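Local atomic coordinates of (S)-ureidoglycine aminohydrolase (Escherichia coli, PDB entry 1RC6), a protein that catalyses the manganese-dependent hydrolysis of (S)-ureidoglycine to (S)-ureidoglycolate and ammonia in the degradation of allantoin. Residues Gln200-Tyr205 with Ile228-Tyr233; Asn180-Ser185 with Tyr249-Asp254; Ile195-Gln200 with Tyr233-Gly238. One frame throughout, in Å; residues are numbered along the deposited sequence.

Interaction 1 (Gln200-Tyr205 with Ile228-Tyr233)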
ATOM      1  N   GLN A 200     -14.281  -4.239   6.463  1.00 72.82           N
ATOM      2  CA  GLN A 200     -13.431  -3.632   5.447  1.00 73.21           C
ATOM      3  C   GLN A 200     -12.167  -4.434   5.168  1.00 69.93           C
ATOM      4  O   GLN A 200     -11.530  -4.966   6.082  1.00 70.61           O
ATOM      5  CB  GLN A 200     -13.028  -2.199   5.843  1.00 87.41           C
ATOM      6  CG  GLN A 200     -13.707  -1.621   7.086  1.00 99.58           C
ATOM      7  CD  GLN A 200     -13.145  -2.182   8.386  1.00106.63           C
ATOM      8  OE1 GLN A 200     -11.935  -2.127   8.630  1.00111.05           O
ATOM      9  NE2 GLN A 200     -14.024  -2.718   9.231  1.00109.68           N
ATOM     10  N   GLU A 201     -11.812  -4.504   3.889  1.00 69.37           N
ATOM     11  CA  GLU A 201     -10.617  -5.212   3.446  1.00 66.57           C
ATOM     12  C   GLU A 201      -9.381  -4.422   3.870  1.00 63.51           C
ATOM     13  O   GLU A 201      -9.477  -3.294   4.356  1.00 62.71           O
ATOM     14  CB  GLU A 201     -10.598  -5.313   1.925  1.00 61.51           C
ATOM     15  CG  GLU A 201     -11.885  -5.771   1.290  1.00 59.64           C
ATOM     16  CD  GLU A 201     -12.078  -5.168  -0.093  1.00 59.17           C
ATOM     17  OE1 GLU A 201     -12.901  -5.699  -0.861  1.00 60.38           O
ATOM     18  OE2 GLU A 201     -11.419  -4.154  -0.411  1.00 59.20           O
ATOM     19  N   HIS A 202      -8.218  -5.019   3.669  1.00 50.54           N
ATOM     20  CA  HIS A 202      -6.966  -4.363   3.987  1.00 49.50           C
ATOM     21  C   HIS A 202      -5.914  -4.907   3.042  1.00 44.16           C
ATOM     22  O   HIS A 202      -5.986  -6.059   2.622  1.00 46.10           O
ATOM     23  CB  HIS A 202      -6.542  -4.640   5.438  1.00 69.32           C
ATOM     24  CG  HIS A 202      -7.361  -3.915   6.457  1.00 78.56           C
ATOM     25  ND1 HIS A 202      -7.584  -2.555   6.403  1.00 84.02           N
ATOM     26  CD2 HIS A 202      -8.016  -4.358   7.556  1.00 83.89           C
ATOM     27  CE1 HIS A 202      -8.342  -2.192   7.423  1.00 86.99           C
ATOM     28  NE2 HIS A 202      -8.618  -3.266   8.138  1.00 87.89           N
ATOM     29  N   GLY A 203      -4.956  -4.064   2.692  1.00 38.76           N
ATOM     30  CA  GLY A 203      -3.877  -4.483   1.826  1.00 34.81           C
ATOM     31  C   GLY A 203      -2.636  -3.997   2.541  1.00 32.58           C
ATOM     32  O   GLY A 203      -2.434  -2.797   2.665  1.00 32.91           O
ATOM     33  N   ALA A 204      -1.804  -4.899   3.039  1.00 26.92           N
ATOM     34  CA  ALA A 204      -0.626  -4.442   3.745  1.00 25.34           C
ATOM     35  C   ALA A 204       0.656  -4.909   3.105  1.00 26.09           C
ATOM     36  O   ALA A 204       0.760  -6.044   2.635  1.00 26.13           O
ATOM     37  CB  ALA A 204      -0.678  -4.896   5.181  1.00 31.18           C
ATOM     38  N   TYR A 205       1.624  -4.007   3.071  1.00 37.85           N
ATOM     39  CA  TYR A 205       2.943  -4.291   2.536  1.00 39.69           C
ATOM     40  C   TYR A 205       3.888  -4.041   3.700  1.00 42.14           C
ATOM     41  O   TYR A 205       3.914  -2.943   4.257  1.00 41.65           O
ATOM     42  CB  TYR A 205       3.297  -3.345   1.397  1.00 32.85           C
ATOM     43  CG  TYR A 205       4.688  -3.567   0.854  1.00 35.09           C
ATOM     44  CD1 TYR A 205       4.969  -4.661   0.030  1.00 38.20           C
ATOM     45  CD2 TYR A 205       5.731  -2.693   1.166  1.00 35.77           C
ATOM     46  CE1 TYR A 205       6.255  -4.876  -0.474  1.00 37.46           C
ATOM     47  CE2 TYR A 205       7.020  -2.899   0.667  1.00 35.96           C
ATOM     48  CZ  TYR A 205       7.274  -3.991  -0.152  1.00 38.09           C
ATOM     49  OH  TYR A 205       8.547  -4.193  -0.653  1.00 39.74           O
ATOM     50  N   ILE A 228       0.203  -8.598   2.284  1.00 33.94           N
ATOM     51  CA  ILE A 228      -0.885  -9.374   2.833  1.00 34.79           C
ATOM     52  C   ILE A 228      -2.250  -8.799   2.509  1.00 35.17           C
ATOM     53  O   ILE A 228      -2.501  -7.615   2.739  1.00 34.61           O
ATOM     54  CB  ILE A 228      -0.777  -9.448   4.355  1.00 41.58           C
ATOM     55  CG1 ILE A 228       0.640  -9.831   4.755  1.00 42.31           C
ATOM     56  CG2 ILE A 228      -1.787 -10.443   4.899  1.00 42.60           C
ATOM     57  CD1 ILE A 228       0.874  -9.733   6.235  1.00 44.84           C
ATOM     58  N   PHE A 229      -3.129  -9.643   1.983  1.00 32.06           N
ATOM     59  CA  PHE A 229      -4.487  -9.219   1.686  1.00 33.07           C
ATOM     60  C   PHE A 229      -5.444  -9.773   2.732  1.00 34.15           C
ATOM     61  O   PHE A 229      -5.677 -10.973   2.789  1.00 34.63           O
ATOM     62  CB  PHE A 229      -4.952  -9.707   0.318  1.00 34.33           C
ATOM     63  CG  PHE A 229      -6.413  -9.479   0.083  1.00 32.31           C
ATOM     64  CD1 PHE A 229      -7.285 -10.551  -0.067  1.00 31.67           C
ATOM     65  CD2 PHE A 229      -6.928  -8.181   0.041  1.00 29.99           C
ATOM     66  CE1 PHE A 229      -8.657 -10.336  -0.260  1.00 29.27           C
ATOM     67  CE2 PHE A 229      -8.286  -7.952  -0.147  1.00 28.27           C
ATOM     68  CZ  PHE A 229      -9.154  -9.029  -0.299  1.00 28.70           C
ATOM     69  N   MET A 230      -5.994  -8.888   3.551  1.00 32.83           N
ATOM     70  CA  MET A 230      -6.928  -9.270   4.599  1.00 35.59           C
ATOM     71  C   MET A 230      -8.328  -8.963   4.075  1.00 36.34           C
ATOM     72  O   MET A 230      -8.732  -7.801   3.996  1.00 38.52           O
ATOM     73  CB  MET A 230      -6.640  -8.447   5.854  1.00 45.87           C
ATOM     74  CG  MET A 230      -5.199  -8.520   6.364  1.00 49.33           C
ATOM     75  SD  MET A 230      -4.832  -7.194   7.575  1.00 54.97           S
ATOM     76  CE  MET A 230      -3.052  -7.084   7.483  1.00 57.23           C
ATOM     77  N   GLY A 231      -9.066 -10.003   3.712  1.00 39.83           N
ATOM     78  CA  GLY A 231     -10.403  -9.813   3.177  1.00 40.18           C
ATOM     79  C   GLY A 231     -11.466  -9.313   4.141  1.00 39.86           C
ATOM     80  O   GLY A 231     -11.230  -9.165   5.342  1.00 40.84           O
ATOM     81  N   ALA A 232     -12.651  -9.049   3.603  1.00 52.77           N
ATOM     82  CA  ALA A 232     -13.769  -8.569   4.405  1.00 52.78           C
ATOM     83  C   ALA A 232     -14.274  -9.670   5.346  1.00 52.87           C
ATOM     84  O   ALA A 232     -14.517 -10.813   4.927  1.00 51.14           O
ATOM     85  CB  ALA A 232     -14.895  -8.090   3.493  1.00 51.49           C
ATOM     86  N   TYR A 233     -14.430  -9.307   6.617  1.00 44.48           N
ATOM     87  CA  TYR A 233     -14.888 -10.225   7.646  1.00 42.62           C
ATOM     88  C   TYR A 233     -13.793 -11.230   7.984  1.00 43.69           C
ATOM     89  O   TYR A 233     -13.992 -12.432   7.869  1.00 44.16           O
ATOM     90  CB  TYR A 233     -16.136 -10.966   7.180  1.00 38.51           C
ATOM     91  CG  TYR A 233     -17.325 -10.080   6.890  1.00 34.18           C
ATOM     92  CD1 TYR A 233     -18.122  -9.573   7.918  1.00 32.84           C
ATOM     93  CD2 TYR A 233     -17.676  -9.778   5.579  1.00 32.16           C
ATOM     94  CE1 TYR A 233     -19.243  -8.791   7.644  1.00 31.31           C
ATOM     95  CE2 TYR A 233     -18.785  -8.999   5.287  1.00 31.89           C
ATOM     96  CZ  TYR A 233     -19.572  -8.505   6.316  1.00 32.87           C
ATOM     97  OH  TYR A 233     -20.679  -7.737   5.989  1.00 31.67           O
TER
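H202 and M230 form the tightly packed part of this antiparallel strand pair, whose axes approach to 4.8 Å at 162°. Their backbones are bonded both ways, H202 N to M230 O at 2.8 Å and M230 N to H202 O at 3.0 Å. Two residues further along, past the non-hydrogen-bonded pair G203 and F229, A204 N donates to I228 O at 2.8 Å, nearly straight (174° at the hydrogen), and I228 N bonds back to A204 O. On the face shared by H202, A204, I228 and M230, the M230 chain starts beside its backbone N (chi1 -55°), then runs extended, laying SD alongside H202 CB at 3.7 Å and bringing CE to A204 CB at 4.0 Å. SD lies oblique to the imidazole, 5.1 Å from its centroid. The ring's ND1 is held by S252 O, consistent with the metal-ligand role expected of H202 by similarity.

The contact is looser beyond H202 and M230, where strands give way to loops: on the opposite face F229 CE2 comes obliquely to E201 CB at 4.1 Å, and E201 CG passes A232 N at a similar distance. E201 and A232 are partly exposed, and E201 OE2 bonds to S58 OG. In the cupin sheet, strand 202-208 has 247-254 as its other neighbour and 227-230 has 26-29; Y213 of strand 210-214 packs on I228 and M230.

Interaction 2 (Asn180-Ser185 with Tyr249-Asp254)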
ATOM      1  N   ASN A 180      -8.345   5.595   3.370  1.00 39.17           N
ATOM      2  CA  ASN A 180      -7.213   6.116   4.105  1.00 38.85           C
ATOM      3  C   ASN A 180      -6.085   5.099   4.071  1.00 39.69           C
ATOM      4  O   ASN A 180      -6.329   3.912   3.894  1.00 42.01           O
ATOM      5  CB  ASN A 180      -7.608   6.433   5.540  1.00 31.59           C
ATOM      6  CG  ASN A 180      -6.771   7.558   6.141  1.00 34.30           C
ATOM      7  OD1 ASN A 180      -7.191   8.220   7.091  1.00 35.20           O
ATOM      8  ND2 ASN A 180      -5.585   7.773   5.597  1.00 33.29           N
ATOM      9  N   MET A 181      -4.853   5.575   4.195  1.00 29.23           N
ATOM     10  CA  MET A 181      -3.682   4.710   4.203  1.00 30.53           C
ATOM     11  C   MET A 181      -3.048   4.876   5.581  1.00 31.91           C
ATOM     12  O   MET A 181      -3.011   5.982   6.123  1.00 33.80           O
ATOM     13  CB  MET A 181      -2.674   5.130   3.119  1.00 35.43           C
ATOM     14  CG  MET A 181      -3.121   4.957   1.666  1.00 35.19           C
ATOM     15  SD  MET A 181      -3.275   3.238   1.080  1.00 36.32           S
ATOM     16  CE  MET A 181      -2.003   2.452   2.016  1.00 37.49           C
ATOM     17  N   HIS A 182      -2.565   3.788   6.161  1.00 37.71           N
ATOM     18  CA  HIS A 182      -1.944   3.877   7.474  1.00 39.38           C
ATOM     19  C   HIS A 182      -0.633   3.112   7.511  1.00 39.85           C
ATOM     20  O   HIS A 182      -0.401   2.218   6.705  1.00 39.43           O
ATOM     21  CB  HIS A 182      -2.860   3.293   8.561  1.00 34.68           C
ATOM     22  CG  HIS A 182      -4.209   3.927   8.634  1.00 33.62           C
ATOM     23  ND1 HIS A 182      -5.258   3.531   7.837  1.00 36.86           N
ATOM     24  CD2 HIS A 182      -4.683   4.925   9.412  1.00 34.37           C
ATOM     25  CE1 HIS A 182      -6.325   4.258   8.123  1.00 37.52           C
ATOM     26  NE2 HIS A 182      -6.001   5.112   9.077  1.00 35.79           N
ATOM     27  N   ILE A 183       0.220   3.475   8.458  1.00 44.51           N
ATOM     28  CA  ILE A 183       1.485   2.794   8.655  1.00 43.95           C
ATOM     29  C   ILE A 183       1.546   2.454  10.139  1.00 49.28           C
ATOM     30  O   ILE A 183       1.328   3.324  10.978  1.00 50.12           O
ATOM     31  CB  ILE A 183       2.694   3.687   8.318  1.00 28.52           C
ATOM     32  CG1 ILE A 183       3.028   3.594   6.829  1.00 27.28           C
ATOM     33  CG2 ILE A 183       3.892   3.262   9.165  1.00 28.04           C
ATOM     34  CD1 ILE A 183       4.242   4.431   6.405  1.00 25.66           C
ATOM     35  N   LEU A 184       1.810   1.191  10.458  1.00 52.01           N
ATOM     36  CA  LEU A 184       1.928   0.753  11.848  1.00 56.31           C
ATOM     37  C   LEU A 184       3.384   0.377  12.102  1.00 61.20           C
ATOM     38  O   LEU A 184       4.001  -0.304  11.279  1.00 61.74           O
ATOM     39  CB  LEU A 184       1.023  -0.450  12.123  1.00 46.22           C
ATOM     40  CG  LEU A 184      -0.267  -0.146  12.891  1.00 47.05           C
ATOM     41  CD1 LEU A 184      -1.154  -1.375  12.953  1.00 44.69           C
ATOM     42  CD2 LEU A 184       0.086   0.325  14.291  1.00 46.00           C
ATOM     43  N   SER A 185       3.936   0.829  13.225  1.00 49.68           N
ATOM     44  CA  SER A 185       5.324   0.532  13.551  1.00 52.93           C
ATOM     45  C   SER A 185       5.416  -0.096  14.937  1.00 55.50           C
ATOM     46  O   SER A 185       4.650   0.258  15.829  1.00 57.34           O
ATOM     47  CB  SER A 185       6.157   1.818  13.493  1.00 61.83           C
ATOM     48  OG  SER A 185       7.541   1.546  13.304  1.00 61.61           O
ATOM     49  N   TYR A 249       4.548  -1.693   8.748  1.00 60.76           N
ATOM     50  CA  TYR A 249       3.899  -1.948   7.472  1.00 55.85           C
ATOM     51  C   TYR A 249       2.850  -0.896   7.128  1.00 54.23           C
ATOM     52  O   TYR A 249       2.235  -0.297   8.010  1.00 53.49           O
ATOM     53  CB  TYR A 249       3.255  -3.334   7.458  1.00 42.91           C
ATOM     54  CG  TYR A 249       2.138  -3.534   8.449  1.00 39.80           C
ATOM     55  CD1 TYR A 249       2.394  -3.987   9.744  1.00 39.45           C
ATOM     56  CD2 TYR A 249       0.812  -3.322   8.075  1.00 40.70           C
ATOM     57  CE1 TYR A 249       1.342  -4.236  10.649  1.00 38.27           C
ATOM     58  CE2 TYR A 249      -0.244  -3.559   8.967  1.00 39.16           C
ATOM     59  CZ  TYR A 249       0.030  -4.018  10.245  1.00 39.02           C
ATOM     60  OH  TYR A 249      -1.017  -4.253  11.100  1.00 39.59           O
ATOM     61  N   ILE A 250       2.658  -0.673   5.831  1.00 43.09           N
ATOM     62  CA  ILE A 250       1.692   0.297   5.352  1.00 36.47           C
ATOM     63  C   ILE A 250       0.472  -0.471   4.887  1.00 35.54           C
ATOM     64  O   ILE A 250       0.598  -1.579   4.380  1.00 35.93           O
ATOM     65  CB  ILE A 250       2.277   1.111   4.186  1.00 30.47           C
ATOM     66  CG1 ILE A 250       1.280   2.185   3.745  1.00 25.13           C
ATOM     67  CG2 ILE A 250       2.661   0.175   3.032  1.00 26.28           C
ATOM     68  CD1 ILE A 250       1.883   3.204   2.813  1.00 21.83           C
ATOM     69  N   TYR A 251      -0.713   0.102   5.066  1.00 31.86           N
ATOM     70  CA  TYR A 251      -1.919  -0.589   4.652  1.00 30.22           C
ATOM     71  C   TYR A 251      -3.105   0.314   4.377  1.00 28.80           C
ATOM     72  O   TYR A 251      -3.298   1.334   5.038  1.00 29.37           O
ATOM     73  CB  TYR A 251      -2.318  -1.633   5.699  1.00 29.48           C
ATOM     74  CG  TYR A 251      -2.932  -1.063   6.956  1.00 28.67           C
ATOM     75  CD1 TYR A 251      -2.129  -0.645   8.030  1.00 29.05           C
ATOM     76  CD2 TYR A 251      -4.319  -0.953   7.084  1.00 27.38           C
ATOM     77  CE1 TYR A 251      -2.699  -0.137   9.204  1.00 26.91           C
ATOM     78  CE2 TYR A 251      -4.899  -0.441   8.257  1.00 27.85           C
ATOM     79  CZ  TYR A 251      -4.083  -0.038   9.307  1.00 27.97           C
ATOM     80  OH  TYR A 251      -4.663   0.476  10.446  1.00 30.23           O
ATOM     81  N   SER A 252      -3.912  -0.098   3.408  1.00 19.06           N
ATOM     82  CA  SER A 252      -5.092   0.636   3.004  1.00 22.86           C
ATOM     83  C   SER A 252      -6.309   0.260   3.832  1.00 24.54           C
ATOM     84  O   SER A 252      -6.293  -0.710   4.575  1.00 26.18           O
ATOM     85  CB  SER A 252      -5.371   0.386   1.531  1.00 40.23           C
ATOM     86  OG  SER A 252      -5.389  -0.999   1.247  1.00 41.74           O
ATOM     87  N   LYS A 253      -7.372   1.038   3.682  1.00 31.04           N
ATOM     88  CA  LYS A 253      -8.601   0.840   4.427  1.00 35.56           C
ATOM     89  C   LYS A 253      -9.661   1.773   3.863  1.00 32.56           C
ATOM     90  O   LYS A 253      -9.462   2.977   3.830  1.00 36.70           O
ATOM     91  CB  LYS A 253      -8.339   1.183   5.895  1.00 55.26           C
ATOM     92  CG  LYS A 253      -9.552   1.630   6.689  1.00 73.17           C
ATOM     93  CD  LYS A 253      -9.137   2.408   7.943  1.00 85.58           C
ATOM     94  CE  LYS A 253     -10.326   2.714   8.863  1.00 92.71           C
ATOM     95  NZ  LYS A 253     -10.931   1.488   9.485  1.00 94.68           N
ATOM     96  N   ASP A 254     -10.776   1.227   3.400  1.00 26.68           N
ATOM     97  CA  ASP A 254     -11.868   2.055   2.885  1.00 27.36           C
ATOM     98  C   ASP A 254     -12.657   2.529   4.111  1.00 22.23           C
ATOM     99  O   ASP A 254     -12.688   1.844   5.139  1.00 21.37           O
ATOM    100  CB  ASP A 254     -12.787   1.246   1.968  1.00 28.38           C
ATOM    101  CG  ASP A 254     -13.425   0.071   2.678  1.00 36.33           C
ATOM    102  OD1 ASP A 254     -12.713  -0.910   2.976  1.00 46.51           O
ATOM    103  OD2 ASP A 254     -14.635   0.131   2.951  1.00 46.72           O
TER
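N180-S185 and Y249-D254 pair as neighbouring antiparallel strands deep in the C-terminal half of the protein, their axes 4.5 Å apart at closest approach. The register follows from the hydrogen-bonded pair H182 and Y251, with H182 N to Y251 O at 2.8 Å and Y251 N to H182 O at 2.7 Å, and from L184 N bonding to Y249 O and N180 N to K253 O.

On the face carrying H182, L184, Y249, Y251 and K253, the tyrosine rings are packed chiefly by aliphatic carbons. Y251 CG lies between the backbone N and the carbonyl carbon (chi1 75°), which carries the ring closer to strand 180-185; it receives H182 CB over one face as a CH-pi contact, 3.9 Å from the centroid. The imidazole lies nearly parallel to the phenol, planes 27° apart, but slid so far that the rings barely overlap. K253 CD reaches H182 CE1 obliquely. L184 lies alongside Y249, its CB above one ring face and CD1 4.0 Å from CZ.

This face of the cupin jelly roll probably lines the metal pocket: Y251 also meets H202, a probable metal ligand, edge-to-face, and Y249 and K253 probably bind substrate. A leucine in place of Y251 would probably leave H182 CB without its aromatic face and H202 without its edge-to-face partner, leaving a gap beside both histidines.

The opposite face, with M181, I183, I250 and S252, is mainly apolar. I183 CG1 packs on I250 CB at 3.7 Å; M181, bent at chi2 (-70°) and again at chi3, folds CE back to I250 CG1 at 3.7 Å and SD to S252 CB at 3.6 Å. M181 touches F130 and S252 touches Y132 of strand 127-135, in the N-terminal cupin sheet.

Interaction 3 (Ile195-Gln200 with Tyr233-Gly238)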
ATOM      1  N   ILE A 195      -3.976  -6.427  16.209  1.00 91.56           N
ATOM      2  CA  ILE A 195      -5.139  -7.319  16.160  1.00 89.35           C
ATOM      3  C   ILE A 195      -6.336  -6.516  15.649  1.00 89.24           C
ATOM      4  O   ILE A 195      -6.386  -5.299  15.827  1.00 90.77           O
ATOM      5  CB  ILE A 195      -5.513  -7.924  17.560  1.00 84.54           C
ATOM      6  CG1 ILE A 195      -5.496  -6.841  18.641  1.00 82.82           C
ATOM      7  CG2 ILE A 195      -4.571  -9.068  17.910  1.00 84.29           C
ATOM      8  CD1 ILE A 195      -4.106  -6.439  19.114  1.00 82.47           C
ATOM      9  N   GLU A 196      -7.290  -7.185  15.007  1.00 91.87           N
ATOM     10  CA  GLU A 196      -8.474  -6.498  14.496  1.00 91.28           C
ATOM     11  C   GLU A 196      -9.416  -7.418  13.712  1.00 92.21           C
ATOM     12  O   GLU A 196      -9.001  -8.430  13.145  1.00 93.01           O
ATOM     13  CB  GLU A 196      -8.065  -5.327  13.589  1.00 82.07           C
ATOM     14  CG  GLU A 196      -9.158  -4.276  13.409  1.00 80.16           C
ATOM     15  CD  GLU A 196      -8.985  -3.434  12.153  1.00 78.13           C
ATOM     16  OE1 GLU A 196      -7.864  -2.951  11.899  1.00 76.48           O
ATOM     17  OE2 GLU A 196      -9.977  -3.244  11.420  1.00 75.71           O
ATOM     18  N   THR A 197     -10.694  -7.048  13.698  1.00 89.32           N
ATOM     19  CA  THR A 197     -11.732  -7.774  12.971  1.00 87.09           C
ATOM     20  C   THR A 197     -12.415  -6.684  12.155  1.00 86.89           C
ATOM     21  O   THR A 197     -12.564  -5.558  12.634  1.00 85.92           O
ATOM     22  CB  THR A 197     -12.725  -8.417  13.933  1.00 84.67           C
ATOM     23  OG1 THR A 197     -12.001  -9.202  14.889  1.00 82.73           O
ATOM     24  CG2 THR A 197     -13.707  -9.311  13.173  1.00 81.92           C
ATOM     25  N   HIS A 198     -12.854  -6.994  10.941  1.00 77.28           N
ATOM     26  CA  HIS A 198     -13.422  -5.932  10.122  1.00 76.06           C
ATOM     27  C   HIS A 198     -14.201  -6.344   8.883  1.00 72.10           C
ATOM     28  O   HIS A 198     -13.909  -7.361   8.256  1.00 70.79           O
ATOM     29  CB  HIS A 198     -12.268  -5.036   9.691  1.00 84.74           C
ATOM     30  CG  HIS A 198     -11.053  -5.810   9.274  1.00 89.90           C
ATOM     31  ND1 HIS A 198     -11.002  -6.542   8.107  1.00 92.78           N
ATOM     32  CD2 HIS A 198      -9.880  -6.040   9.913  1.00 93.17           C
ATOM     33  CE1 HIS A 198      -9.853  -7.191   8.045  1.00 95.74           C
ATOM     34  NE2 HIS A 198      -9.154  -6.904   9.129  1.00 95.80           N
ATOM     35  N   VAL A 199     -15.184  -5.520   8.531  1.00 72.59           N
ATOM     36  CA  VAL A 199     -15.991  -5.732   7.333  1.00 70.91           C
ATOM     37  C   VAL A 199     -15.160  -5.194   6.162  1.00 70.90           C
ATOM     38  O   VAL A 199     -15.302  -5.636   5.020  1.00 70.90           O
ATOM     39  CB  VAL A 199     -17.333  -4.946   7.400  1.00 75.74           C
ATOM     40  CG1 VAL A 199     -18.002  -4.908   6.025  1.00 72.72           C
ATOM     41  CG2 VAL A 199     -18.265  -5.592   8.411  1.00 73.58           C
ATOM     42  N   GLN A 200     -14.281  -4.239   6.463  1.00 72.82           N
ATOM     43  CA  GLN A 200     -13.431  -3.632   5.447  1.00 73.21           C
ATOM     44  C   GLN A 200     -12.167  -4.434   5.168  1.00 69.93           C
ATOM     45  O   GLN A 200     -11.530  -4.966   6.082  1.00 70.61           O
ATOM     46  CB  GLN A 200     -13.028  -2.199   5.843  1.00 87.41           C
ATOM     47  CG  GLN A 200     -13.707  -1.621   7.086  1.00 99.58           C
ATOM     48  CD  GLN A 200     -13.145  -2.182   8.386  1.00106.63           C
ATOM     49  OE1 GLN A 200     -11.935  -2.127   8.630  1.00111.05           O
ATOM     50  NE2 GLN A 200     -14.024  -2.718   9.231  1.00109.68           N
ATOM     51  N   TYR A 233     -14.430  -9.307   6.617  1.00 44.48           N
ATOM     52  CA  TYR A 233     -14.888 -10.225   7.646  1.00 42.62           C
ATOM     53  C   TYR A 233     -13.793 -11.230   7.984  1.00 43.69           C
ATOM     54  O   TYR A 233     -13.992 -12.432   7.869  1.00 44.16           O
ATOM     55  CB  TYR A 233     -16.136 -10.966   7.180  1.00 38.51           C
ATOM     56  CG  TYR A 233     -17.325 -10.080   6.890  1.00 34.18           C
ATOM     57  CD1 TYR A 233     -18.122  -9.573   7.918  1.00 32.84           C
ATOM     58  CD2 TYR A 233     -17.676  -9.778   5.579  1.00 32.16           C
ATOM     59  CE1 TYR A 233     -19.243  -8.791   7.644  1.00 31.31           C
ATOM     60  CE2 TYR A 233     -18.785  -8.999   5.287  1.00 31.89           C
ATOM     61  CZ  TYR A 233     -19.572  -8.505   6.316  1.00 32.87           C
ATOM     62  OH  TYR A 233     -20.679  -7.737   5.989  1.00 31.67           O
ATOM     63  N   SER A 234     -12.634 -10.731   8.397  1.00 43.88           N
ATOM     64  CA  SER A 234     -11.517 -11.591   8.768  1.00 45.39           C
ATOM     65  C   SER A 234     -10.869 -11.062  10.048  1.00 47.89           C
ATOM     66  O   SER A 234     -11.006  -9.877  10.368  1.00 48.28           O
ATOM     67  CB  SER A 234     -10.488 -11.634   7.631  1.00 48.49           C
ATOM     68  OG  SER A 234      -9.931 -10.353   7.365  1.00 46.98           O
ATOM     69  N   LEU A 235     -10.182 -11.933  10.790  1.00 53.88           N
ATOM     70  CA  LEU A 235      -9.512 -11.511  12.022  1.00 57.65           C
ATOM     71  C   LEU A 235      -8.000 -11.527  11.873  1.00 58.21           C
ATOM     72  O   LEU A 235      -7.408 -12.559  11.560  1.00 59.66           O
ATOM     73  CB  LEU A 235      -9.906 -12.405  13.200  1.00 68.89           C
ATOM     74  CG  LEU A 235      -8.964 -12.323  14.419  1.00 73.32           C
ATOM     75  CD1 LEU A 235      -8.760 -10.878  14.861  1.00 75.91           C
ATOM     76  CD2 LEU A 235      -9.544 -13.144  15.553  1.00 76.81           C
ATOM     77  N   GLN A 236      -7.382 -10.378  12.129  1.00 52.98           N
ATOM     78  CA  GLN A 236      -5.938 -10.232  12.006  1.00 55.81           C
ATOM     79  C   GLN A 236      -5.254 -10.123  13.366  1.00 53.50           C
ATOM     80  O   GLN A 236      -5.899  -9.916  14.389  1.00 53.94           O
ATOM     81  CB  GLN A 236      -5.616  -8.984  11.178  1.00 77.60           C
ATOM     82  CG  GLN A 236      -6.593  -8.723  10.027  1.00 93.21           C
ATOM     83  CD  GLN A 236      -6.569  -9.808   8.958  1.00102.25           C
ATOM     84  OE1 GLN A 236      -7.423  -9.834   8.070  1.00107.82           O
ATOM     85  NE2 GLN A 236      -5.586 -10.701   9.035  1.00108.02           N
ATOM     86  N   ALA A 237      -3.934 -10.256  13.357  1.00 53.36           N
ATOM     87  CA  ALA A 237      -3.137 -10.168  14.566  1.00 50.69           C
ATOM     88  C   ALA A 237      -1.667 -10.355  14.211  1.00 49.24           C
ATOM     89  O   ALA A 237      -1.326 -11.189  13.373  1.00 51.50           O
ATOM     90  CB  ALA A 237      -3.574 -11.226  15.556  1.00 56.07           C
ATOM     91  N   GLY A 238      -0.794  -9.577  14.841  1.00 54.13           N
ATOM     92  CA  GLY A 238       0.624  -9.697  14.554  1.00 54.01           C
ATOM     93  C   GLY A 238       1.446  -8.998  15.612  1.00 56.32           C
ATOM     94  O   GLY A 238       0.902  -8.251  16.424  1.00 55.24           O
TER
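Backbone bonds first join E196 to Q236: Q236 N donates to E196 O at 2.7 Å, nearly straight at 169°, whereas E196 N reaches Q236 O at 3.1 Å from 52° above the carbonyl plane. H198 N to S234 O is a weak bond at 3.5 Å, and Y233 N bonds to H198 O in the carbonyl plane. CA-H...O contacts reinforce the pairing, T197 CA to S234 O and I195 CA to Q236 O among them.

E196, H198, S234 and Q236 put their polar side chains on one face. The H198 ring has S234 O over one face, 3.7 Å above its plane, and Q236 CG at its edge, 3.3 Å from NE2; the H198 and Q236 side chains cross at about a right angle. By similarity E196, H198 and Q236 bind manganese together with H202, a set of ligands consistent with the metal site of a cupin barrel, and H202 meets H198 edge-to-face.

Apolar packing occupies the other, more exposed flank. V199 lies side by side with Y233, and its CG2, anti to the carbonyl carbon, meets Y233 CE1 at 3.4 Å. I195 CG2 meets A237 CB. A carbon-to-hydroxyl contact lies on the same flank, where L235 CD1 rests against T197 OG1 at 3.6 Å.

Along the chain the contacts form successive enclosures: interaction 2 joins the outermost segments, interaction 3 lies within it, and interaction 1 is innermost. Interactions 1 and 2 share one antiparallel sheet, with strands 202-208 and 247-254 adjacent and contact centres about 10 Å apart. Interaction 3 belongs to a second sheet, its centre about 8 Å from that of interaction 1 and about 13 Å from that of interaction 2; it shares Q200 and Y233 with interaction 1, where the chain passes between the sheets. Three of the four probable manganese ligands come from interaction 3 and one from interaction 1, while interaction 2 supplies probable substrate-binding residues, so the probable active-site pocket would draw on both sheets.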